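Side-chain contacts in Hia (Haemophilus influenzae, PDB 1S7M), which probably mediates adhesion of the bacterium to host cells as a trimeric autotransporter, this fragment holding one of its host-binding regions: residues I117-T122 against T127-Q132; K56-A61 against A70-K75; T33-V36 against I41-G44. All blocks are in the same frame, centred on the assembly; numbering follows the deposited sequence.

The three contacts follow one another along the chain without touching: the hairpin of interaction 3 comes first, the turn and helix of interaction 2 next, and the hairpin of interaction 1 last. Interactions 1 and 2 are neighbours in space, their centres about 20 Å apart and their nearest atoms about 7 Å apart. Interaction 3 lies on the opposite side of the chain's centre from both, with its centre about 36 Å from that of interaction 2 and about 47 Å from that of interaction 1. All three touch the second subunit. In interactions 1 and 3 the sheet itself continues into another chain by parallel pairing, whereas interaction 2 joins a turn to a helix within one chain.

Interaction 1 of 3, residues I117-T122 against T127-Q132; sequences ISADKT and TEYHDQ
I117, A119 and Y129 meet in an antiparallel two-stranded hairpin, strand 117-119 running at 172° to strand 129-132. Two hydrogen-bonded pairs hold it. I117 N gives to D131 O at 3.0 Å and D131 N returns the bond to I117 O; A119 N gives to Y129 O, and Y129 N to A119 O at 2.9 Å. Between them S118 faces H130 as a non-hydrogen-bonded pair, where H130 CA lies 3.1 Å from I117 O in a CA-H...O contact.

I117, A119, Y129 and D131 share one face. The tyrosine ring swings back over that face because CG stands anti to the backbone N (chi1 166°). Its CE2 comes 4.2 Å from I117 CG2, which approaches the ring obliquely, while the A119 amide lies at the ring edge, near its plane. In this trimeric autotransporter adhesin the hairpin belongs to the Trp ring domain: I117-A119, K121 and T122 pair in parallel with a strand of the second subunit, extending the sheet across the interface. The polar ends follow, Y129 OH and D131 OD2 both bonding T153 OG1 of that subunit, and S118 OG bonding its E138. Next to the end of strand 117-119, D120 OD1 forms a salt bridge with K140 of the same subunit, which probably eases the like charges of D120 OD1 and E128 OE1, 5.2 Å apart. Beside the connecting loop, T122 OG1 donates to T127 O at 2.7 Å from above the carbonyl plane (50° out of it), with T127 CG2 packed 3.6 Å from that same OG1.

Interaction 2 of 3, residues K56-A61 against A70-K75; sequences KKFGDA and ADNLTK
F58 sets its ring against the side chains of N72 and K75, docking a type II beta turn (K57 to D60) on the first turns of helix 70-77, within the range assigned to the HiaBD2_N (GIN) domain. K75 CB lies over one face of the ring, displaced toward the rim, in a CH-pi contact 3.8 Å from the centroid and 20° off the normal. Farther along the lysine, CD comes 4.0 Å from F58 CZ. N72 arrives at the ring edge instead, its ND2 near the ring plane and 3.5 Å from F58 CE2; amide and ring planes are 62° apart. The ring is thus met on a face and at an edge by residues one helical turn apart.

Beyond this shell, N72 is positioned by N86, whose ND2 bonds N72 OD1. The F58 backbone is hydrogen-bonded to G83 and L84, and its side chain also packs on N86 of strand 85-86 and on A136 of the second subunit. The turn is closed by D60 N to K57 O and by a side-chain bond, K57 N to D60 OD2 at 3.0 Å, which reaches the carboxylate from above its plane. Q76, next along the helix, adds a second tie between helix and turn: its OE1 accepts from G59 N and its NE2 gives to D60 O. The K75 chain runs extended beyond CG past the phenyl ring, and its charge is held one turn back on the helix, NZ lying 2.8 Å from D71 OD1 on the syn lone pair of that oxygen.

Interaction 3 of 3, residues T33-V36 against I41-G44; sequences TISV and ISAG
A beta hairpin, strands 34-37 and 40-43, contains this contact, in which S35 and S42 form the hydrogen-bonded pair at one edge of a four-stranded antiparallel sheet. S35 N gives to S42 O at 2.8 Å and S42 N to S35 O at 2.7 Å, each donor tilted by about 20° from the acceptor's carbonyl plane. The non-hydrogen-bonded pairs I34-A43 and V36-I41 flank it, with I41 CA making a 3.1 Å CA-H...O contact to S35 O.

The two faces differ in character. On one, the serines meet, S35 OG lying 3.5 Å from S42 CB. S42 OG, anti to its own backbone N (chi1 169°), has its main partner in N50 ND2 of the third subunit; its bond to T33 O is doubtful, since that oxygen sits too close to a neighbour in the model. On the other face V36 and I41 lie side by side, pointing the same way, with V36 CG2 4.0 Å from I41 CG1. I34 folds its CD1 over the neighbouring strand, 3.2 Å from A43 O and 3.4 Å from G44 CA, at the point where positive phi at G44 turns the chain away from the sheet.

Strand 40-43 is one edge of this sheet within the chain, but I41 and S42 continue it by parallel pairing with the third subunit. V36 packs on V36 of the second subunit, and I41 on I41 of both neighbours. The chemistry is therefore split: V36 and I41 face their counterparts, consistent with an apolar core at the trimer axis, while the S42 hydroxyl is tied to the neighbouring chain by a polar bond.

Interaction 1 of 3, residues I117-T122 against T127-Q132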
# COMPACT_ATOMS: atom_id res chain seq x y z
N ILE A 117 15.30 -2.81 -6.18
CA ILE A 117 15.81 -3.71 -7.20
C ILE A 117 17.32 -3.42 -7.36
O ILE A 117 17.74 -2.28 -7.30
CB ILE A 117 15.08 -3.48 -8.57
CG1 ILE A 117 15.53 -4.53 -9.59
CG2 ILE A 117 15.31 -2.05 -9.08
CD1 ILE A 117 14.59 -4.64 -10.83
N SER A 118 18.13 -4.45 -7.52
CA SER A 118 19.56 -4.25 -7.70
C SER A 118 20.17 -5.31 -8.61
O SER A 118 19.56 -6.36 -8.89
CB SER A 118 20.29 -4.28 -6.34
OG SER A 118 20.03 -5.49 -5.63
N ALA A 119 21.39 -5.02 -9.05
CA ALA A 119 22.19 -5.88 -9.89
C ALA A 119 23.64 -5.55 -9.49
O ALA A 119 23.91 -4.48 -8.95
CB ALA A 119 21.96 -5.57 -11.35
N ASP A 120 24.57 -6.46 -9.74
CA ASP A 120 25.96 -6.22 -9.36
C ASP A 120 26.65 -5.34 -10.37
O ASP A 120 27.75 -4.87 -10.14
CB ASP A 120 26.71 -7.54 -9.22
CG ASP A 120 26.25 -8.32 -8.02
OD1 ASP A 120 26.11 -7.70 -6.94
OD2 ASP A 120 26.03 -9.55 -8.14
N LYS A 121 25.99 -5.11 -11.50
CA LYS A 121 26.58 -4.28 -12.53
C LYS A 121 25.58 -3.28 -13.06
O LYS A 121 24.36 -3.49 -13.01
CB LYS A 121 27.06 -5.15 -13.70
CG LYS A 121 28.00 -6.30 -13.37
CD LYS A 121 28.14 -7.23 -14.60
CE LYS A 121 29.26 -8.26 -14.44
NZ LYS A 121 28.98 -9.21 -13.32
N THR A 122 26.11 -2.17 -13.58
CA THR A 122 25.29 -1.14 -14.17
C THR A 122 25.54 -1.31 -15.65
O THR A 122 26.68 -1.50 -16.07
CB THR A 122 25.72 0.27 -13.73
OG1 THR A 122 25.48 0.42 -12.32
CG2 THR A 122 24.91 1.33 -14.49
N THR A 127 29.79 -0.00 -11.92
CA THR A 127 29.46 -0.07 -10.50
C THR A 127 28.15 -0.84 -10.28
O THR A 127 27.38 -1.09 -11.22
CB THR A 127 29.32 1.33 -9.92
OG1 THR A 127 29.04 1.23 -8.52
CG2 THR A 127 28.18 2.08 -10.58
N GLU A 128 27.87 -1.20 -9.03
CA GLU A 128 26.64 -1.92 -8.76
C GLU A 128 25.42 -1.03 -9.01
O GLU A 128 25.50 0.21 -8.95
CB GLU A 128 26.64 -2.46 -7.32
CG GLU A 128 26.46 -1.41 -6.24
CD GLU A 128 26.14 -2.04 -4.87
OE1 GLU A 128 26.73 -3.10 -4.53
OE2 GLU A 128 25.31 -1.47 -4.12
N TYR A 129 24.28 -1.66 -9.28
CA TYR A 129 23.06 -0.89 -9.54
C TYR A 129 21.94 -1.10 -8.55
O TYR A 129 21.73 -2.20 -8.03
CB TYR A 129 22.53 -1.25 -10.94
CG TYR A 129 21.11 -0.79 -11.22
CD1 TYR A 129 20.85 0.51 -11.64
CD2 TYR A 129 20.02 -1.68 -11.09
CE1 TYR A 129 19.55 0.94 -11.94
CE2 TYR A 129 18.70 -1.25 -11.39
CZ TYR A 129 18.49 0.06 -11.82
OH TYR A 129 17.22 0.49 -12.18
N HIS A 130 21.22 -0.03 -8.26
CA HIS A 130 20.04 -0.14 -7.42
C HIS A 130 19.12 1.04 -7.63
O HIS A 130 19.58 2.15 -7.92
CB HIS A 130 20.37 -0.25 -5.92
CG HIS A 130 20.97 0.98 -5.35
ND1 HIS A 130 22.30 1.07 -5.00
CD2 HIS A 130 20.43 2.20 -5.08
CE1 HIS A 130 22.55 2.28 -4.54
NE2 HIS A 130 21.44 2.99 -4.58
N ASP A 131 17.82 0.78 -7.52
CA ASP A 131 16.84 1.83 -7.61
C ASP A 131 15.62 1.34 -6.83
O ASP A 131 15.57 0.19 -6.41
CB ASP A 131 16.48 2.11 -9.08
CG ASP A 131 16.01 3.54 -9.30
OD1 ASP A 131 15.52 4.16 -8.34
OD2 ASP A 131 16.15 4.04 -10.44
N GLN A 132 14.65 2.22 -6.61
CA GLN A 132 13.43 1.84 -5.92
C GLN A 132 12.32 1.60 -6.95
O GLN A 132 12.31 2.20 -8.04
CB GLN A 132 13.00 2.95 -4.95
CG GLN A 132 14.00 3.14 -3.76
CD GLN A 132 13.71 4.37 -2.92
OE1 GLN A 132 12.73 5.08 -3.14
NE2 GLN A 132 14.57 4.64 -1.93

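Interaction 2 of 3, residues K56-A61 against A70-K75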
# COMPACT_ATOMS: atom_id res chain seq x y z
N LYS A 56 7.32 6.68 9.66
CA LYS A 56 8.41 7.52 9.14
C LYS A 56 8.94 6.86 7.86
O LYS A 56 8.61 5.73 7.56
CB LYS A 56 9.58 7.59 10.13
CG LYS A 56 9.30 8.21 11.49
CD LYS A 56 10.57 8.08 12.37
CE LYS A 56 10.39 8.59 13.80
NZ LYS A 56 9.40 7.79 14.59
N LYS A 57 9.78 7.60 7.14
CA LYS A 57 10.43 7.11 5.94
C LYS A 57 11.84 6.76 6.38
O LYS A 57 12.36 7.38 7.30
CB LYS A 57 10.52 8.23 4.89
CG LYS A 57 9.16 8.77 4.41
CD LYS A 57 8.21 7.63 4.05
CE LYS A 57 7.01 8.12 3.22
NZ LYS A 57 6.18 9.08 3.96
N PHE A 58 12.46 5.79 5.73
CA PHE A 58 13.84 5.46 6.09
C PHE A 58 14.70 6.68 5.74
O PHE A 58 14.54 7.29 4.67
CB PHE A 58 14.34 4.24 5.31
CG PHE A 58 13.81 2.92 5.82
CD1 PHE A 58 12.90 2.18 5.07
CD2 PHE A 58 14.23 2.42 7.05
CE1 PHE A 58 12.42 0.95 5.52
CE2 PHE A 58 13.75 1.18 7.52
CZ PHE A 58 12.84 0.45 6.75
N GLY A 59 15.61 7.03 6.65
CA GLY A 59 16.46 8.17 6.41
C GLY A 59 15.97 9.41 7.14
O GLY A 59 16.65 10.43 7.14
N ASP A 60 14.80 9.32 7.76
CA ASP A 60 14.26 10.46 8.50
C ASP A 60 15.04 10.68 9.79
O ASP A 60 15.70 9.78 10.30
CB ASP A 60 12.77 10.27 8.83
CG ASP A 60 11.85 10.48 7.62
OD1 ASP A 60 12.37 10.73 6.51
OD2 ASP A 60 10.60 10.41 7.79
N ALA A 61 14.93 11.90 10.33
CA ALA A 61 15.59 12.25 11.58
C ALA A 61 14.73 11.74 12.73
O ALA A 61 13.59 11.32 12.53
CB ALA A 61 15.73 13.76 11.68
N ALA A 70 18.96 -4.86 13.64
CA ALA A 70 20.02 -4.68 12.65
C ALA A 70 19.44 -4.37 11.26
O ALA A 70 19.91 -3.49 10.54
CB ALA A 70 20.90 -5.94 12.59
N ASP A 71 18.39 -5.10 10.88
CA ASP A 71 17.77 -4.86 9.59
C ASP A 71 17.18 -3.45 9.47
O ASP A 71 17.39 -2.76 8.46
CB ASP A 71 16.67 -5.88 9.33
CG ASP A 71 16.08 -5.74 7.92
OD1 ASP A 71 15.05 -5.06 7.75
OD2 ASP A 71 16.69 -6.29 6.98
N ASN A 72 16.46 -3.01 10.49
CA ASN A 72 15.85 -1.68 10.41
C ASN A 72 16.90 -0.59 10.36
O ASN A 72 16.77 0.36 9.59
CB ASN A 72 14.89 -1.42 11.59
CG ASN A 72 13.69 -0.57 11.19
OD1 ASN A 72 13.40 0.47 11.80
ND2 ASN A 72 12.98 -1.02 10.15
N LEU A 73 17.95 -0.73 11.15
CA LEU A 73 19.02 0.28 11.17
C LEU A 73 19.80 0.35 9.84
O LEU A 73 20.14 1.43 9.37
CB LEU A 73 20.00 0.01 12.34
CG LEU A 73 21.13 1.03 12.53
CD1 LEU A 73 20.55 2.43 12.64
CD2 LEU A 73 21.94 0.69 13.81
N THR A 74 20.08 -0.82 9.26
CA THR A 74 20.81 -0.91 8.00
C THR A 74 20.05 -0.12 6.93
O THR A 74 20.63 0.70 6.20
CB THR A 74 20.92 -2.37 7.53
OG1 THR A 74 21.68 -3.12 8.48
CG2 THR A 74 21.59 -2.46 6.18
N LYS A 75 18.75 -0.37 6.86
CA LYS A 75 17.91 0.29 5.88
C LYS A 75 17.87 1.78 6.18
O LYS A 75 17.90 2.61 5.26
CB LYS A 75 16.51 -0.35 5.87
CG LYS A 75 16.52 -1.75 5.22
CD LYS A 75 15.23 -2.53 5.43
CE LYS A 75 15.30 -3.84 4.65
NZ LYS A 75 14.23 -4.80 5.05

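Interaction 3 of 3, residues T33-V36 against I41-G44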
# COMPACT_ATOMS: atom_id res chain seq x y z
N THR A 33 -24.26 10.31 5.32
CA THR A 33 -24.13 10.64 6.72
C THR A 33 -22.70 10.67 7.22
O THR A 33 -21.86 9.89 6.77
CB THR A 33 -24.92 9.63 7.57
OG1 THR A 33 -26.31 9.99 7.59
CG2 THR A 33 -24.38 9.57 8.98
N ILE A 34 -22.41 11.58 8.13
CA ILE A 34 -21.09 11.65 8.74
C ILE A 34 -21.39 11.21 10.17
O ILE A 34 -22.21 11.83 10.87
CB ILE A 34 -20.54 13.08 8.77
CG1 ILE A 34 -20.79 13.77 7.43
CG2 ILE A 34 -19.06 13.04 9.14
CD1 ILE A 34 -20.03 13.22 6.30
N SER A 35 -20.74 10.15 10.62
CA SER A 35 -21.05 9.67 11.96
C SER A 35 -19.97 8.94 12.70
O SER A 35 -19.09 8.34 12.09
CB SER A 35 -22.27 8.77 11.91
OG SER A 35 -21.96 7.57 11.21
N VAL A 36 -20.07 9.00 14.03
CA VAL A 36 -19.20 8.33 14.97
C VAL A 36 -20.16 7.62 15.92
O VAL A 36 -20.72 8.23 16.83
CB VAL A 36 -18.33 9.30 15.76
CG1 VAL A 36 -17.58 8.55 16.84
CG2 VAL A 36 -17.32 9.97 14.84
N ILE A 41 -17.24 4.49 12.32
CA ILE A 41 -17.23 5.86 11.81
C ILE A 41 -17.52 5.93 10.32
O ILE A 41 -16.97 5.16 9.54
CB ILE A 41 -15.85 6.49 12.09
CG1 ILE A 41 -15.64 6.52 13.61
CG2 ILE A 41 -15.73 7.86 11.46
CD1 ILE A 41 -14.24 6.90 14.04
N SER A 42 -18.40 6.85 9.93
CA SER A 42 -18.73 7.05 8.52
C SER A 42 -18.34 8.46 8.14
O SER A 42 -18.66 9.42 8.86
CB SER A 42 -20.22 6.88 8.27
OG SER A 42 -20.52 7.33 6.97
N ALA A 43 -17.65 8.61 7.01
CA ALA A 43 -17.23 9.94 6.59
C ALA A 43 -18.14 10.54 5.51
O ALA A 43 -17.77 11.50 4.82
CB ALA A 43 -15.79 9.88 6.10
N GLY A 44 -19.33 9.96 5.38
CA GLY A 44 -20.30 10.42 4.41
C GLY A 44 -19.80 10.64 2.99
O GLY A 44 -20.17 11.63 2.36